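PDB 5JCV: Lmo2181 protein from Listeria monocytogenes serovar 1/2a, which cleaves the C-terminal sorting signal of surface proteins and, through a thioester intermediate, attaches them covalently to the cell wall. Local coordinates for residues Val110-Tyr124 against Lys174-Leu183. Numbering follows the deposited sequence.
Sequences VEIFAVYETTTDFYY and KGRMVIQGKL
Strands 107-118 and 176-182 are antiparallel neighbours in the mixed beta sheet of the class B sortase domain, and a classic beta bulge interrupts their pairing. Its evidence is Gln180 O, which accepts from both Phe113 N (2.9 Å) and Ala114 N (3.2 Å), so the register shifts by one residue. Beyond it, Tyr116 exchanges backbone hydrogen bonds with Val178, as does Thr118 with Arg176. Val178 meets two tyrosines with different atoms: CB lies over a face of Tyr116 and CG2 over a face of Tyr124, 3.9 Å from that ring's centroid. Tyr116 OH donates to Gln180 OE1 (2.9 Å) from well above the amide plane, with ring and amide almost perpendicular at 87°. Gln180 NE2 is hydrogen-bonded to Tyr138 OH and Thr162 OG1. Arg176 runs extended from CG to NE (chi2 177°), which carries its guanidinium out from the sheet face it shares with Thr118 and Val178, to lie flat on Phe122, a cation-pi contact with Arg176 CZ 4.1 Å from the Phe122 ring centroid, the two planes 17° apart. Within the guanidinium plane, NH1 donates to Tyr124 OH (2.9 Å), itself hydrogen-bonded to Ser164 OG. On the face carrying Ile112, Val115, Met177 and Ile179, Val115 CG1 packs 3.5 Å from CE of selenomethionine Met177, and Ile112 CG1 meets Ile179 CG2. Stacking and an in-plane bond thus restrain the guanidinium in two directions, tying the chain that follows strand 107-118, at Phe122 and Tyr124, back to the sheet, while the buried Gln180 amide has partners at both ends.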
loop_
_atom_site.group_PDB
_atom_site.type_symbol
_atom_site.label_atom_id
_atom_site.label_comp_id
_atom_site.label_asym_id
_atom_site.label_seq_id
_atom_site.Cartn_x
_atom_site.Cartn_y
_atom_site.Cartn_z
ATOM N N VAL A 110 -3.059 -17.841 3.919
ATOM C CA VAL A 110 -4.092 -18.041 4.904
ATOM C C VAL A 110 -4.491 -19.499 4.917
ATOM O O VAL A 110 -4.734 -20.082 3.864
ATOM C CB VAL A 110 -5.324 -17.193 4.555
ATOM C CG1 VAL A 110 -6.374 -17.360 5.639
ATOM C CG2 VAL A 110 -4.951 -15.711 4.412
ATOM N N GLU A 111 -4.595 -20.050 6.118
ATOM C CA GLU A 111 -4.912 -21.440 6.346
ATOM C C GLU A 111 -6.389 -21.591 6.754
ATOM O O GLU A 111 -6.788 -21.278 7.898
ATOM C CB GLU A 111 -3.999 -21.969 7.467
ATOM C CG GLU A 111 -3.577 -23.401 7.282
ATOM C CD GLU A 111 -2.730 -23.974 8.423
ATOM O OE1 GLU A 111 -2.076 -23.222 9.205
ATOM O OE2 GLU A 111 -2.717 -25.233 8.508
ATOM N N ILE A 112 -7.195 -22.104 5.834
ATOM C CA ILE A 112 -8.626 -22.228 6.052
ATOM C C ILE A 112 -8.954 -23.232 7.162
ATOM O O ILE A 112 -8.460 -24.359 7.172
ATOM C CB ILE A 112 -9.323 -22.671 4.751
ATOM C CG1 ILE A 112 -9.258 -21.548 3.715
ATOM C CG2 ILE A 112 -10.775 -23.041 5.020
ATOM C CD1 ILE A 112 -9.388 -22.038 2.283
ATOM N N PHE A 113 -9.804 -22.816 8.085
ATOM C CA PHE A 113 -10.239 -23.665 9.180
ATOM C C PHE A 113 -11.774 -23.798 9.339
ATOM O O PHE A 113 -12.238 -24.690 10.056
ATOM C CB PHE A 113 -9.623 -23.173 10.473
ATOM C CG PHE A 113 -10.213 -21.887 10.987
ATOM C CD1 PHE A 113 -11.293 -21.904 11.849
ATOM C CD2 PHE A 113 -9.661 -20.671 10.649
ATOM C CE1 PHE A 113 -11.835 -20.728 12.320
ATOM C CE2 PHE A 113 -10.194 -19.497 11.129
ATOM C CZ PHE A 113 -11.282 -19.527 11.960
ATOM N N ALA A 114 -12.553 -22.948 8.665
ATOM C CA ALA A 114 -14.035 -23.014 8.727
ATOM C C ALA A 114 -14.667 -22.597 7.424
ATOM O O ALA A 114 -14.282 -21.612 6.805
ATOM C CB ALA A 114 -14.578 -22.128 9.842
ATOM N N VAL A 115 -15.686 -23.338 7.052
ATOM C CA VAL A 115 -16.414 -23.155 5.786
ATOM C C VAL A 115 -17.913 -23.371 6.074
ATOM O O VAL A 115 -18.277 -24.388 6.630
ATOM C CB VAL A 115 -15.921 -24.204 4.781
ATOM C CG1 VAL A 115 -16.809 -24.279 3.569
ATOM C CG2 VAL A 115 -14.469 -23.961 4.408
ATOM N N TYR A 116 -18.777 -22.425 5.716
ATOM C CA TYR A 116 -20.227 -22.648 5.869
ATOM C C TYR A 116 -21.022 -21.670 5.048
ATOM O O TYR A 116 -20.485 -20.656 4.569
ATOM C CB TYR A 116 -20.661 -22.543 7.344
ATOM C CG TYR A 116 -20.095 -21.350 8.068
ATOM C CD1 TYR A 116 -20.778 -20.153 8.090
ATOM C CD2 TYR A 116 -18.832 -21.413 8.703
ATOM C CE1 TYR A 116 -20.253 -19.042 8.752
ATOM C CE2 TYR A 116 -18.292 -20.317 9.346
ATOM C CZ TYR A 116 -19.012 -19.132 9.351
ATOM O OH TYR A 116 -18.523 -18.048 9.980
ATOM N N GLU A 117 -22.299 -21.983 4.886
ATOM C CA GLU A 117 -23.277 -21.048 4.351
ATOM C C GLU A 117 -24.059 -20.576 5.523
ATOM O O GLU A 117 -24.281 -21.331 6.491
ATOM C CB GLU A 117 -24.284 -21.731 3.439
ATOM C CG GLU A 117 -23.730 -22.195 2.117
ATOM C CD GLU A 117 -24.748 -23.033 1.342
ATOM O OE1 GLU A 117 -25.018 -24.221 1.729
ATOM O OE2 GLU A 117 -25.250 -22.484 0.343
ATOM N N THR A 118 -24.583 -19.373 5.396
ATOM C CA THR A 118 -25.472 -18.862 6.415
ATOM C C THR A 118 -26.438 -17.854 5.816
ATOM O O THR A 118 -26.024 -16.988 5.021
ATOM C CB THR A 118 -24.660 -18.148 7.493
ATOM O OG1 THR A 118 -25.549 -17.660 8.511
ATOM C CG2 THR A 118 -23.865 -16.993 6.859
ATOM N N THR A 119 -27.701 -17.961 6.238
ATOM C CA THR A 119 -28.828 -17.133 5.751
ATOM C C THR A 119 -29.240 -16.009 6.754
ATOM O O THR A 119 -29.512 -14.877 6.344
ATOM C CB THR A 119 -30.045 -18.052 5.454
ATOM O OG1 THR A 119 -30.098 -19.095 6.439
ATOM C CG2 THR A 119 -29.918 -18.740 4.111
ATOM N N THR A 120 -29.274 -16.325 8.056
ATOM C CA THR A 120 -29.766 -15.389 9.097
ATOM C C THR A 120 -28.871 -15.256 10.364
ATOM O O THR A 120 -29.105 -14.429 11.240
ATOM C CB THR A 120 -31.183 -15.823 9.575
ATOM O OG1 THR A 120 -31.139 -17.139 10.158
ATOM C CG2 THR A 120 -32.182 -15.781 8.422
ATOM N N ASP A 121 -27.883 -16.110 10.496
ATOM C CA ASP A 121 -27.013 -16.063 11.646
ATOM C C ASP A 121 -25.697 -15.427 11.212
ATOM O O ASP A 121 -24.849 -16.093 10.589
ATOM C CB ASP A 121 -26.775 -17.462 12.127
ATOM C CG ASP A 121 -25.802 -17.516 13.259
ATOM O OD1 ASP A 121 -25.437 -18.665 13.590
ATOM O OD2 ASP A 121 -25.421 -16.439 13.799
ATOM N N PHE A 122 -25.568 -14.136 11.500
ATOM C CA PHE A 122 -24.459 -13.307 11.017
ATOM C C PHE A 122 -23.460 -12.990 12.142
ATOM O O PHE A 122 -22.728 -12.013 12.095
ATOM C CB PHE A 122 -24.999 -11.988 10.394
ATOM C CG PHE A 122 -25.661 -12.140 9.024
ATOM C CD1 PHE A 122 -25.575 -13.314 8.268
ATOM C CD2 PHE A 122 -26.365 -11.071 8.487
ATOM C CE1 PHE A 122 -26.181 -13.412 7.012
ATOM C CE2 PHE A 122 -26.971 -11.166 7.242
ATOM C CZ PHE A 122 -26.867 -12.336 6.499
ATOM N N TYR A 123 -23.445 -13.831 13.158
ATOM C CA TYR A 123 -22.514 -13.708 14.241
ATOM C C TYR A 123 -21.059 -13.498 13.731
ATOM O O TYR A 123 -20.280 -12.701 14.275
ATOM C CB TYR A 123 -22.630 -14.977 15.063
ATOM C CG TYR A 123 -21.790 -14.960 16.281
ATOM C CD1 TYR A 123 -22.245 -14.336 17.446
ATOM C CD2 TYR A 123 -20.524 -15.543 16.291
ATOM C CE1 TYR A 123 -21.479 -14.301 18.593
ATOM C CE2 TYR A 123 -19.748 -15.509 17.442
ATOM C CZ TYR A 123 -20.246 -14.888 18.589
ATOM O OH TYR A 123 -19.514 -14.837 19.743
ATOM N N TYR A 124 -20.711 -14.201 12.660
ATOM C CA TYR A 124 -19.373 -14.165 12.085
ATOM C C TYR A 124 -18.872 -12.783 11.682
ATOM O O TYR A 124 -17.662 -12.621 11.454
ATOM C CB TYR A 124 -19.310 -15.083 10.847
ATOM C CG TYR A 124 -19.862 -14.495 9.565
ATOM C CD1 TYR A 124 -19.034 -13.812 8.699
ATOM C CD2 TYR A 124 -21.196 -14.619 9.222
ATOM C CE1 TYR A 124 -19.504 -13.289 7.515
ATOM C CE2 TYR A 124 -21.683 -14.107 8.024
ATOM C CZ TYR A 124 -20.829 -13.431 7.180
ATOM O OH TYR A 124 -21.240 -12.869 5.986
ATOM N N LYS A 174 -29.683 -17.295 -1.736
ATOM C CA LYS A 174 -30.310 -16.931 -0.469
ATOM C C LYS A 174 -29.239 -16.712 0.663
ATOM O O LYS A 174 -29.110 -15.620 1.230
ATOM C CB LYS A 174 -31.330 -18.032 -0.085
ATOM C CG LYS A 174 -32.652 -17.527 0.499
ATOM C CD LYS A 174 -32.460 -16.653 1.739
ATOM C CE LYS A 174 -33.735 -16.573 2.580
ATOM N NZ LYS A 174 -33.715 -15.485 3.614
ATOM N N GLY A 175 -28.494 -17.768 0.993
ATOM C CA GLY A 175 -27.445 -17.687 2.002
ATOM C C GLY A 175 -26.151 -17.082 1.446
ATOM O O GLY A 175 -25.866 -17.186 0.255
ATOM N N ARG A 176 -25.397 -16.413 2.309
ATOM C CA ARG A 176 -24.019 -16.075 2.030
ATOM C C ARG A 176 -23.134 -17.303 2.182
ATOM O O ARG A 176 -23.435 -18.199 2.956
ATOM C CB ARG A 176 -23.529 -15.039 3.002
ATOM C CG ARG A 176 -24.321 -13.746 2.938
ATOM C CD ARG A 176 -23.771 -12.843 4.023
ATOM N NE ARG A 176 -24.385 -11.529 3.974
ATOM C CZ ARG A 176 -24.037 -10.514 4.756
ATOM N NH1 ARG A 176 -23.073 -10.647 5.669
ATOM N NH2 ARG A 176 -24.677 -9.367 4.624
HETATM N N MSE A 177 -22.047 -17.316 1.427
HETATM C CA MSE A 177 -21.010 -18.316 1.560
HETATM C C MSE A 177 -19.870 -17.671 2.326
HETATM O O MSE A 177 -19.537 -16.516 2.112
HETATM C CB MSE A 177 -20.649 -18.746 0.141
HETATM C CG MSE A 177 -19.571 -19.790 0.161
HETATM SE SE MSE A 177 -20.404 -21.456 0.789
HETATM C CE MSE A 177 -18.787 -22.108 1.620
ATOM N N VAL A 178 -19.285 -18.407 3.252
ATOM C CA VAL A 178 -18.278 -17.841 4.146
ATOM C C VAL A 178 -17.110 -18.802 4.274
ATOM O O VAL A 178 -17.311 -19.977 4.478
ATOM C CB VAL A 178 -18.831 -17.574 5.551
ATOM C CG1 VAL A 178 -17.724 -16.994 6.435
ATOM C CG2 VAL A 178 -19.999 -16.622 5.490
ATOM N N ILE A 179 -15.908 -18.272 4.164
ATOM C CA ILE A 179 -14.676 -19.033 4.354
ATOM C C ILE A 179 -13.882 -18.251 5.369
ATOM O O ILE A 179 -13.756 -17.037 5.240
ATOM C CB ILE A 179 -13.863 -19.051 3.045
ATOM C CG1 ILE A 179 -14.715 -19.662 1.944
ATOM C CG2 ILE A 179 -12.564 -19.805 3.173
ATOM C CD1 ILE A 179 -15.056 -21.101 2.187
ATOM N N GLN A 180 -13.401 -18.924 6.399
ATOM C CA GLN A 180 -12.538 -18.294 7.358
ATOM C C GLN A 180 -11.183 -19.019 7.551
ATOM O O GLN A 180 -11.102 -20.251 7.579
ATOM C CB GLN A 180 -13.279 -18.189 8.661
ATOM C CG GLN A 180 -14.543 -17.389 8.530
ATOM C CD GLN A 180 -15.213 -17.257 9.849
ATOM O OE1 GLN A 180 -15.707 -18.247 10.372
ATOM N NE2 GLN A 180 -15.205 -16.042 10.425
ATOM N N GLY A 181 -10.122 -18.234 7.639
ATOM C CA GLY A 181 -8.806 -18.795 7.674
ATOM C C GLY A 181 -7.915 -18.094 8.683
ATOM O O GLY A 181 -8.140 -16.934 9.007
ATOM N N LYS A 182 -6.904 -18.817 9.155
ATOM C CA LYS A 182 -5.914 -18.301 10.101
ATOM C C LYS A 182 -4.812 -17.509 9.385
ATOM O O LYS A 182 -4.242 -17.990 8.426
ATOM C CB LYS A 182 -5.289 -19.491 10.846
ATOM C CG LYS A 182 -4.181 -19.162 11.840
ATOM C CD LYS A 182 -3.422 -20.413 12.250
ATOM C CE LYS A 182 -4.193 -21.198 13.299
ATOM N NZ LYS A 182 -3.471 -22.446 13.679
ATOM N N LEU A 183 -4.530 -16.294 9.841
ATOM C CA LEU A 183 -3.334 -15.568 9.389
ATOM C C LEU A 183 -2.066 -16.207 9.896
ATOM O O LEU A 183 -2.000 -16.802 10.965
ATOM C CB LEU A 183 -3.311 -14.114 9.855
ATOM C CG LEU A 183 -4.149 -13.144 9.029
ATOM C CD1 LEU A 183 -3.724 -11.718 9.371
ATOM C CD2 LEU A 183 -3.990 -13.418 7.539
ATOM O OXT LEU A 183 -1.078 -16.114 9.203
#